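Local coordinates for mitochondrial ubiquitin ligase activator of NFKB 1 (Homo sapiens, PDB 6M2D), which promotes transfer of ubiquitin from an E2 conjugating enzyme to substrates as a mitochondrial membrane E3 ligase, also has SUMO ligase activity, and is represented here by its zinc-binding RING domain, at residues K15-E21 and I48-L54; C22-C26 and C41-R45. All blocks are in the same frame, centred on the assembly; numbering follows the deposited sequence.

Interaction 1: K15-E21 and I48-L54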
ATOM      1  N   LYS A  15       0.537   2.658  -7.534  1.00 15.12           N
ATOM      2  CA  LYS A  15       0.920   1.712  -6.495  1.00 15.19           C
ATOM      3  C   LYS A  15       2.426   1.475  -6.521  1.00 17.03           C
ATOM      4  O   LYS A  15       3.036   1.338  -7.582  1.00 17.13           O
ATOM      5  CB  LYS A  15       0.174   0.392  -6.685  1.00 17.05           C
ATOM      6  CG  LYS A  15      -1.352   0.520  -6.742  1.00 15.97           C
ATOM      7  CD  LYS A  15      -1.991  -0.816  -7.097  1.00 18.31           C
ATOM      8  CE  LYS A  15      -3.515  -0.721  -7.125  1.00 22.72           C
ATOM      9  NZ  LYS A  15      -4.170  -2.049  -7.268  1.00 25.42           N
ATOM     10  N   SER A  16       3.027   1.422  -5.346  1.00 15.17           N
ATOM     11  CA  SER A  16       4.481   1.360  -5.280  1.00 14.00           C
ATOM     12  C   SER A  16       4.996   0.551  -4.100  1.00 18.26           C
ATOM     13  O   SER A  16       6.213   0.384  -3.986  1.00 16.76           O
ATOM     14  CB  SER A  16       5.056   2.792  -5.249  1.00 14.35           C
ATOM     15  OG  SER A  16       4.954   3.374  -3.954  1.00 16.97           O
ATOM     16  N   CYS A  17       4.120   0.009  -3.252  1.00 15.80           N
ATOM     17  CA  CYS A  17       4.491  -0.679  -2.026  1.00 16.07           C
ATOM     18  C   CYS A  17       3.928  -2.092  -2.022  1.00 17.41           C
ATOM     19  O   CYS A  17       2.834  -2.347  -2.537  1.00 18.62           O
ATOM     20  CB  CYS A  17       3.948   0.062  -0.792  1.00 16.66           C
ATOM     21  SG  CYS A  17       4.524   1.749  -0.585  1.00 18.66           S
ATOM     22  N   VAL A  18       4.682  -3.013  -1.430  1.00 15.54           N
ATOM     23  CA  VAL A  18       4.177  -4.326  -1.041  1.00 16.90           C
ATOM     24  C   VAL A  18       4.046  -4.338   0.474  1.00 18.88           C
ATOM     25  O   VAL A  18       5.004  -4.021   1.189  1.00 15.90           O
ATOM     26  CB  VAL A  18       5.098  -5.468  -1.508  1.00 17.91           C
ATOM     27  CG1 VAL A  18       4.450  -6.821  -1.192  1.00 21.79           C
ATOM     28  CG2 VAL A  18       5.412  -5.343  -2.993  1.00 16.39           C
ATOM     29  N   PHE A  19       2.867  -4.711   0.964  1.00 19.14           N
ATOM     30  CA  PHE A  19       2.621  -4.795   2.395  1.00 20.54           C
ATOM     31  C   PHE A  19       2.862  -6.229   2.858  1.00 22.73           C
ATOM     32  O   PHE A  19       2.373  -7.176   2.239  1.00 23.68           O
ATOM     33  CB  PHE A  19       1.191  -4.353   2.730  1.00 20.46           C
ATOM     34  CG  PHE A  19       0.953  -2.869   2.581  1.00 18.85           C
ATOM     35  CD1 PHE A  19       2.004  -1.973   2.630  1.00 17.25           C
ATOM     36  CD2 PHE A  19      -0.327  -2.379   2.396  1.00 17.50           C
ATOM     37  CE1 PHE A  19       1.788  -0.611   2.490  1.00 19.10           C
ATOM     38  CE2 PHE A  19      -0.552  -1.019   2.255  1.00 14.69           C
ATOM     39  CZ  PHE A  19       0.508  -0.131   2.303  1.00 15.59           C
ATOM     40  N   LEU A  20       3.623  -6.380   3.936  1.00 24.28           N
ATOM     41  CA  LEU A  20       3.860  -7.669   4.571  1.00 25.68           C
ATOM     42  C   LEU A  20       3.142  -7.692   5.915  1.00 26.34           C
ATOM     43  O   LEU A  20       3.180  -6.705   6.653  1.00 27.14           O
ATOM     44  CB  LEU A  20       5.365  -7.904   4.757  1.00 25.59           C
ATOM     45  CG  LEU A  20       6.181  -7.922   3.466  1.00 22.66           C
ATOM     46  CD1 LEU A  20       7.582  -8.459   3.729  1.00 23.84           C
ATOM     47  CD2 LEU A  20       5.468  -8.763   2.421  1.00 25.59           C
ATOM     48  N   GLU A  21       2.528  -8.824   6.262  1.00 25.46           N
ATOM     49  CA  GLU A  21       2.696 -10.095   5.574  1.00 26.94           C
ATOM     50  C   GLU A  21       1.619 -10.398   4.560  1.00 24.34           C
ATOM     51  O   GLU A  21       1.702 -11.402   3.862  1.00 24.47           O
ATOM     52  CB  GLU A  21       2.728 -11.237   6.597  1.00 32.28           C
ATOM     53  CG  GLU A  21       3.774 -11.088   7.676  1.00 35.89           C
ATOM     54  CD  GLU A  21       5.190 -11.106   7.126  1.00 39.41           C
ATOM     55  OE1 GLU A  21       5.417 -11.741   6.068  1.00 40.12           O
ATOM     56  OE2 GLU A  21       6.079 -10.485   7.755  1.00 47.19           O
ATOM     57  N   ILE A  48       0.022  -4.032   9.005  1.00 20.89           N
ATOM     58  CA  ILE A  48       1.185  -3.988   8.125  1.00 21.01           C
ATOM     59  C   ILE A  48       2.418  -4.040   9.016  1.00 22.98           C
ATOM     60  O   ILE A  48       2.713  -3.082   9.735  1.00 25.77           O
ATOM     61  CB  ILE A  48       1.191  -2.731   7.248  1.00 21.49           C
ATOM     62  CG1 ILE A  48      -0.112  -2.596   6.461  1.00 16.65           C
ATOM     63  CG2 ILE A  48       2.404  -2.729   6.319  1.00 20.16           C
ATOM     64  CD1 ILE A  48      -0.289  -1.222   5.852  1.00 19.49           C
ATOM     65  N   THR A  49       3.135  -5.161   8.980  1.00 20.66           N
ATOM     66  CA  THR A  49       4.347  -5.277   9.784  1.00 28.79           C
ATOM     67  C   THR A  49       5.562  -4.670   9.085  1.00 26.64           C
ATOM     68  O   THR A  49       6.499  -4.218   9.752  1.00 27.54           O
ATOM     69  CB  THR A  49       4.621  -6.743  10.121  1.00 29.07           C
ATOM     70  OG1 THR A  49       4.483  -7.532   8.935  1.00 37.34           O
ATOM     71  CG2 THR A  49       3.636  -7.252  11.163  1.00 25.13           C
ATOM     72  N   ARG A  50       5.562  -4.634   7.758  1.00 24.76           N
ATOM     73  CA  ARG A  50       6.718  -4.145   7.021  1.00 25.27           C
ATOM     74  C   ARG A  50       6.274  -3.714   5.631  1.00 25.23           C
ATOM     75  O   ARG A  50       5.365  -4.310   5.046  1.00 19.41           O
ATOM     76  CB  ARG A  50       7.798  -5.229   6.939  1.00 26.97           C
ATOM     77  CG  ARG A  50       8.996  -4.846   6.119  1.00 27.82           C
ATOM     78  CD  ARG A  50      10.300  -5.264   6.777  1.00 30.04           C
ATOM     79  NE  ARG A  50      11.400  -4.900   5.900  1.00 28.74           N
ATOM     80  CZ  ARG A  50      12.134  -5.774   5.221  1.00 24.67           C
ATOM     81  NH1 ARG A  50      11.899  -7.076   5.337  1.00 23.39           N
ATOM     82  NH2 ARG A  50      13.100  -5.339   4.425  1.00 25.94           N
ATOM     83  N   VAL A  51       6.920  -2.670   5.107  1.00 21.36           N
ATOM     84  CA  VAL A  51       6.694  -2.213   3.740  1.00 20.33           C
ATOM     85  C   VAL A  51       7.966  -2.440   2.936  1.00 25.22           C
ATOM     86  O   VAL A  51       9.064  -2.099   3.390  1.00 21.93           O
ATOM     87  CB  VAL A  51       6.280  -0.733   3.690  1.00 20.53           C
ATOM     88  CG1 VAL A  51       6.146  -0.280   2.255  1.00 20.33           C
ATOM     89  CG2 VAL A  51       4.967  -0.549   4.407  1.00 24.71           C
ATOM     90  N   ILE A  52       7.820  -3.013   1.746  1.00 20.57           N
ATOM     91  CA  ILE A  52       8.951  -3.115   0.826  1.00 20.04           C
ATOM     92  C   ILE A  52       8.546  -2.556  -0.534  1.00 15.67           C
ATOM     93  O   ILE A  52       7.361  -2.603  -0.899  1.00 18.23           O
ATOM     94  CB  ILE A  52       9.461  -4.558   0.723  1.00 21.49           C
ATOM     95  CG1 ILE A  52       8.428  -5.454   0.064  1.00 20.16           C
ATOM     96  CG2 ILE A  52       9.835  -5.104   2.107  1.00 25.49           C
ATOM     97  CD1 ILE A  52       8.910  -6.867  -0.077  1.00 20.93           C
ATOM     98  N   PRO A  53       9.482  -2.004  -1.303  1.00 15.29           N
ATOM     99  CA  PRO A  53       9.119  -1.422  -2.600  1.00 15.31           C
ATOM    100  C   PRO A  53       8.677  -2.470  -3.601  1.00 19.51           C
ATOM    101  O   PRO A  53       9.238  -3.565  -3.688  1.00 18.35           O
ATOM    102  CB  PRO A  53      10.412  -0.736  -3.056  1.00 18.29           C
ATOM    103  CG  PRO A  53      11.497  -1.522  -2.365  1.00 19.40           C
ATOM    104  CD  PRO A  53      10.917  -1.839  -1.010  1.00 16.50           C
ATOM    105  N   LEU A  54       7.663  -2.107  -4.382  1.00 16.33           N
ATOM    106  CA  LEU A  54       7.299  -2.919  -5.534  1.00 16.51           C
ATOM    107  C   LEU A  54       8.436  -2.970  -6.544  1.00 18.73           C
ATOM    108  O   LEU A  54       8.670  -4.007  -7.176  1.00 16.50           O
ATOM    109  CB  LEU A  54       6.037  -2.361  -6.178  1.00 17.92           C
ATOM    110  CG  LEU A  54       5.685  -3.024  -7.495  1.00 22.13           C
ATOM    111  CD1 LEU A  54       5.173  -4.426  -7.229  1.00 22.42           C
ATOM    112  CD2 LEU A  54       4.651  -2.180  -8.190  1.00 24.97           C
TER
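One face of the Phe19 ring is filled by Ile48, whose terminal CD1 sits 3.6 Å from the ring centroid in a CH-pi contact almost on the ring normal. Val51 comes in obliquely, its CG2 3.7 Å from Phe19 CE1, while its other branch, CG1, meets Cys17 CB. Phe19 and Val51 form a non-hydrogen-bonded pair with their side chains on one face of the sheet, and chi1 of -71° turns the ring to lie beside the backbone N of Phe19. A broad aromatic suits the place, since it offers a face to Ile48 and its CD1-CE1 side to Val51. An alanine in place of Phe19 would probably leave Ile48 CD1 without its ring and open a gap beside Val51 CG2. The other flat group is the Arg50 guanidinium, one face of which lies against CG2 of Ile52 in its own strand.

The backbones form a small two-stranded antiparallel sheet, joining strands distant in sequence. Val18 N gives a nearly straight bond to Ile52 O (2.8 Å), returned by Ile52 N to Val18 O. At the far end, Leu54 N reaches Ser16 O from above its carbonyl plane. Opposite Leu20 lies a classic beta bulge: Leu20 O takes Thr49 N (2.8 Å) nearly end-on and Thr49 OG1 (2.8 Å) from well above the plane. A threonine fits this bulge because its hydroxyl, at chi1 47°, adds a second grip on that carbonyl. Val18 and Ile52 pair on the other face, CB to CG1.

The Phe19 face looks inward, where Cys17, Ile48 and Val51 touch helix 29-34 at Thr29 and Tyr32, and Phe19 also meets Pro42 and Ser27. Ser16 OG is hydrogen-bonded to Thr29 OG1, tying the residue just before strand 17-20 to that helix.

Interaction 2: C22-C26 and C41-R45. With ZN (zinc ion), chain H; SO4 (sulfate ion), chain J.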
ATOM      1  N   CYS A  22       0.590  -9.557   4.484  1.00 22.75           N
ATOM      2  CA  CYS A  22      -0.548  -9.924   3.649  1.00 23.30           C
ATOM      3  C   CYS A  22      -0.174 -10.007   2.170  1.00 19.80           C
ATOM      4  O   CYS A  22      -0.826 -10.726   1.406  1.00 21.74           O
ATOM      5  CB  CYS A  22      -1.691  -8.940   3.877  1.00 23.29           C
ATOM      6  SG  CYS A  22      -1.334  -7.311   3.247  1.00 19.07           S
ATOM      7  N   GLY A  23       0.870  -9.299   1.746  1.00 23.15           N
ATOM      8  CA  GLY A  23       1.335  -9.379   0.372  1.00 22.73           C
ATOM      9  C   GLY A  23       0.662  -8.437  -0.605  1.00 24.52           C
ATOM     10  O   GLY A  23       1.006  -8.447  -1.793  1.00 21.42           O
ATOM     11  N   HIS A  24      -0.267  -7.605  -0.154  1.00 18.44           N
ATOM     12  CA  HIS A  24      -1.054  -6.816  -1.087  1.00 19.55           C
ATOM     13  C   HIS A  24      -0.266  -5.618  -1.599  1.00 15.72           C
ATOM     14  O   HIS A  24       0.495  -4.990  -0.859  1.00 16.91           O
ATOM     15  CB  HIS A  24      -2.360  -6.373  -0.427  1.00 21.20           C
ATOM     16  CG  HIS A  24      -3.342  -7.491  -0.279  1.00 21.01           C
ATOM     17  ND1 HIS A  24      -3.935  -7.814   0.922  1.00 20.98           N
ATOM     18  CD2 HIS A  24      -3.815  -8.380  -1.185  1.00 24.74           C
ATOM     19  CE1 HIS A  24      -4.742  -8.847   0.747  1.00 22.73           C
ATOM     20  NE2 HIS A  24      -4.685  -9.209  -0.523  1.00 25.22           N
ATOM     21  N   VAL A  25      -0.445  -5.325  -2.884  1.00 15.54           N
ATOM     22  CA  VAL A  25       0.133  -4.164  -3.555  1.00 18.27           C
ATOM     23  C   VAL A  25      -1.022  -3.213  -3.826  1.00 16.40           C
ATOM     24  O   VAL A  25      -1.727  -3.360  -4.827  1.00 18.41           O
ATOM     25  CB  VAL A  25       0.842  -4.547  -4.860  1.00 20.05           C
ATOM     26  CG1 VAL A  25       1.361  -3.297  -5.577  1.00 17.00           C
ATOM     27  CG2 VAL A  25       1.964  -5.535  -4.597  1.00 19.45           C
ATOM     28  N   CYS A  26      -1.242  -2.246  -2.941  1.00 14.88           N
ATOM     29  CA  CYS A  26      -2.388  -1.363  -3.129  1.00 18.26           C
ATOM     30  C   CYS A  26      -2.100   0.111  -2.908  1.00 15.09           C
ATOM     31  O   CYS A  26      -3.005   0.916  -3.143  1.00 17.10           O
ATOM     32  CB  CYS A  26      -3.542  -1.756  -2.190  1.00 18.40           C
ATOM     33  SG  CYS A  26      -3.074  -1.779  -0.443  1.00 18.05           S
ATOM     34  N   CYS A  41      -3.752  -2.752   6.320  1.00 20.50           N
ATOM     35  CA  CYS A  41      -3.812  -2.799   4.866  1.00 16.89           C
ATOM     36  C   CYS A  41      -5.173  -2.322   4.378  1.00 22.30           C
ATOM     37  O   CYS A  41      -6.208  -2.812   4.858  1.00 19.37           O
ATOM     38  CB  CYS A  41      -3.547  -4.220   4.370  1.00 20.81           C
ATOM     39  SG  CYS A  41      -3.827  -4.444   2.598  1.00 17.90           S
ATOM     40  N   PRO A  42      -5.229  -1.373   3.437  1.00 20.75           N
ATOM     41  CA  PRO A  42      -6.535  -0.932   2.919  1.00 18.33           C
ATOM     42  C   PRO A  42      -7.361  -2.053   2.304  1.00 18.63           C
ATOM     43  O   PRO A  42      -8.594  -1.961   2.292  1.00 20.36           O
ATOM     44  CB  PRO A  42      -6.158   0.131   1.878  1.00 17.82           C
ATOM     45  CG  PRO A  42      -4.810   0.645   2.342  1.00 17.87           C
ATOM     46  CD  PRO A  42      -4.113  -0.550   2.938  1.00 15.30           C
ATOM     47  N   ILE A  43      -6.724  -3.121   1.817  1.00 20.70           N
ATOM     48  CA  ILE A  43      -7.457  -4.183   1.127  1.00 18.81           C
ATOM     49  C   ILE A  43      -8.035  -5.178   2.116  1.00 23.18           C
ATOM     50  O   ILE A  43      -9.231  -5.489   2.083  1.00 22.87           O
ATOM     51  CB  ILE A  43      -6.555  -4.907   0.113  1.00 22.34           C
ATOM     52  CG1 ILE A  43      -6.034  -3.933  -0.941  1.00 19.66           C
ATOM     53  CG2 ILE A  43      -7.323  -6.066  -0.522  1.00 16.38           C
ATOM     54  CD1 ILE A  43      -7.121  -3.239  -1.684  1.00 20.82           C
ATOM     55  N   CYS A  44      -7.193  -5.723   2.985  1.00 18.20           N
ATOM     56  CA  CYS A  44      -7.593  -6.845   3.815  1.00 21.40           C
ATOM     57  C   CYS A  44      -7.692  -6.498   5.289  1.00 21.14           C
ATOM     58  O   CYS A  44      -8.180  -7.328   6.065  1.00 23.09           O
ATOM     59  CB  CYS A  44      -6.617  -8.018   3.611  1.00 20.20           C
ATOM     60  SG  CYS A  44      -5.019  -7.766   4.365  1.00 19.61           S
ATOM     61  N   ARG A  45      -7.265  -5.297   5.681  1.00 18.47           N
ATOM     62  CA  ARG A  45      -7.304  -4.751   7.041  1.00 23.38           C
ATOM     63  C   ARG A  45      -6.347  -5.442   8.002  1.00 23.09           C
ATOM     64  O   ARG A  45      -6.422  -5.205   9.215  1.00 26.64           O
ATOM     65  CB  ARG A  45      -8.716  -4.765   7.645  1.00 22.64           C
ATOM     66  CG  ARG A  45      -9.787  -4.113   6.795  1.00 25.27           C
ATOM     67  CD  ARG A  45      -9.566  -2.619   6.604  1.00 27.12           C
ATOM     68  NE  ARG A  45      -9.636  -1.861   7.852  1.00 29.95           N
ATOM     69  CZ  ARG A  45      -9.084  -0.663   8.022  1.00 33.18           C
ATOM     70  NH1 ARG A  45      -8.434  -0.080   7.020  1.00 26.36           N
ATOM     71  NH2 ARG A  45      -9.177  -0.047   9.191  1.00 40.19           N
TER
HETATM   72 ZN    ZN H 402      -3.600  -6.738   2.677  1.00 28.04          ZN
HETATM   73  S   SO4 J 404     -10.674  -1.151  12.426  1.00 60.14           S
HETATM   74  O1  SO4 J 404     -11.537  -1.202  11.241  1.00 47.58           O
HETATM   75  O2  SO4 J 404      -9.268  -1.100  12.023  1.00 53.90           O
HETATM   76  O3  SO4 J 404     -10.979   0.051  13.205  1.00 60.04           O
HETATM   77  O4  SO4 J 404     -10.918  -2.349  13.233  1.00 42.88           O
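Cys41 meets Cys22 and His24 around a shared zinc ion, which its SG binds at 2.3 Å. The sulfur reaches the metal because chi1 is 172°, with SG anti to the backbone N, and it also accepts two weak N-H bonds, from Ile43 N and Cys44 N. This is the knuckle expected of a Cys-Pro-Ile-Cys turn, and the amides are likely to temper the negative charge of the zinc-bound sulfur. The turn is closed by Arg45 N bonding to Cys41 O.

Pro42, whose ring-fixed phi (-58°) suits the turn, lays CD 3.7 Å from Cys26 SG, with CG close by. Ile43 then branches over two partners. Its CG2 lies over the centre of one His24 ring face, 4.0 Å from the centroid, while CG1 packs 3.5 Å from Cys26 CB; a beta-branched residue can serve both at once. Cys44 SG binds zinc at 2.4 Å and lies in the plane of the His24 ring, at its edge. Opposite this pair of cysteines, Cys22 SG and His24 ND1 bind the zinc ion at 2.4 and 2.1 Å. His24 N bonds almost straight to Cys22 SG, fixing the short loop whose positive phi at Gly23 suits glycine. The Arg45 guanidinium, edge-on, binds O2 of a sulfate through NH2 (3.0 Å), an ion also held by Lys40. In many RING ligases a basic residue just after the last zinc cysteine, the linchpin, bridges E2 and ubiquitin; Arg45 is placed consistently with that role.

In sequence, these two ligand pairs flank Cys28 and Cys31, which bind the other zinc ion with Cys7 and Cys10: the RING cross-brace. Both segments are loops, joining helix 29-34 to strands 17-20 and 50-53. Phe19 of the first strand packs on Cys26, Cys41 and Pro42, and Val8 also meets Cys26 and Pro42.

How the interactions relate
Starting from the N terminus, the chain leaves the first zinc loop and enters 15-21, the first half of interaction 1. It runs straight on into 22-26, the first half of interaction 2, then through helix 29-34 to 41-45, which closes the inner loop on zinc. Only afterwards does 48-54 return to close the outer loop, so interaction 2 is nested within interaction 1. The two touch directly: Phe19 N probably bonds to His24 O (3.0 Å), and Ile48 CG1 packs on Cys41 N. Metal site, central helix and two-stranded sheet are thereby joined in one compact RING domain, which has little regular secondary structure.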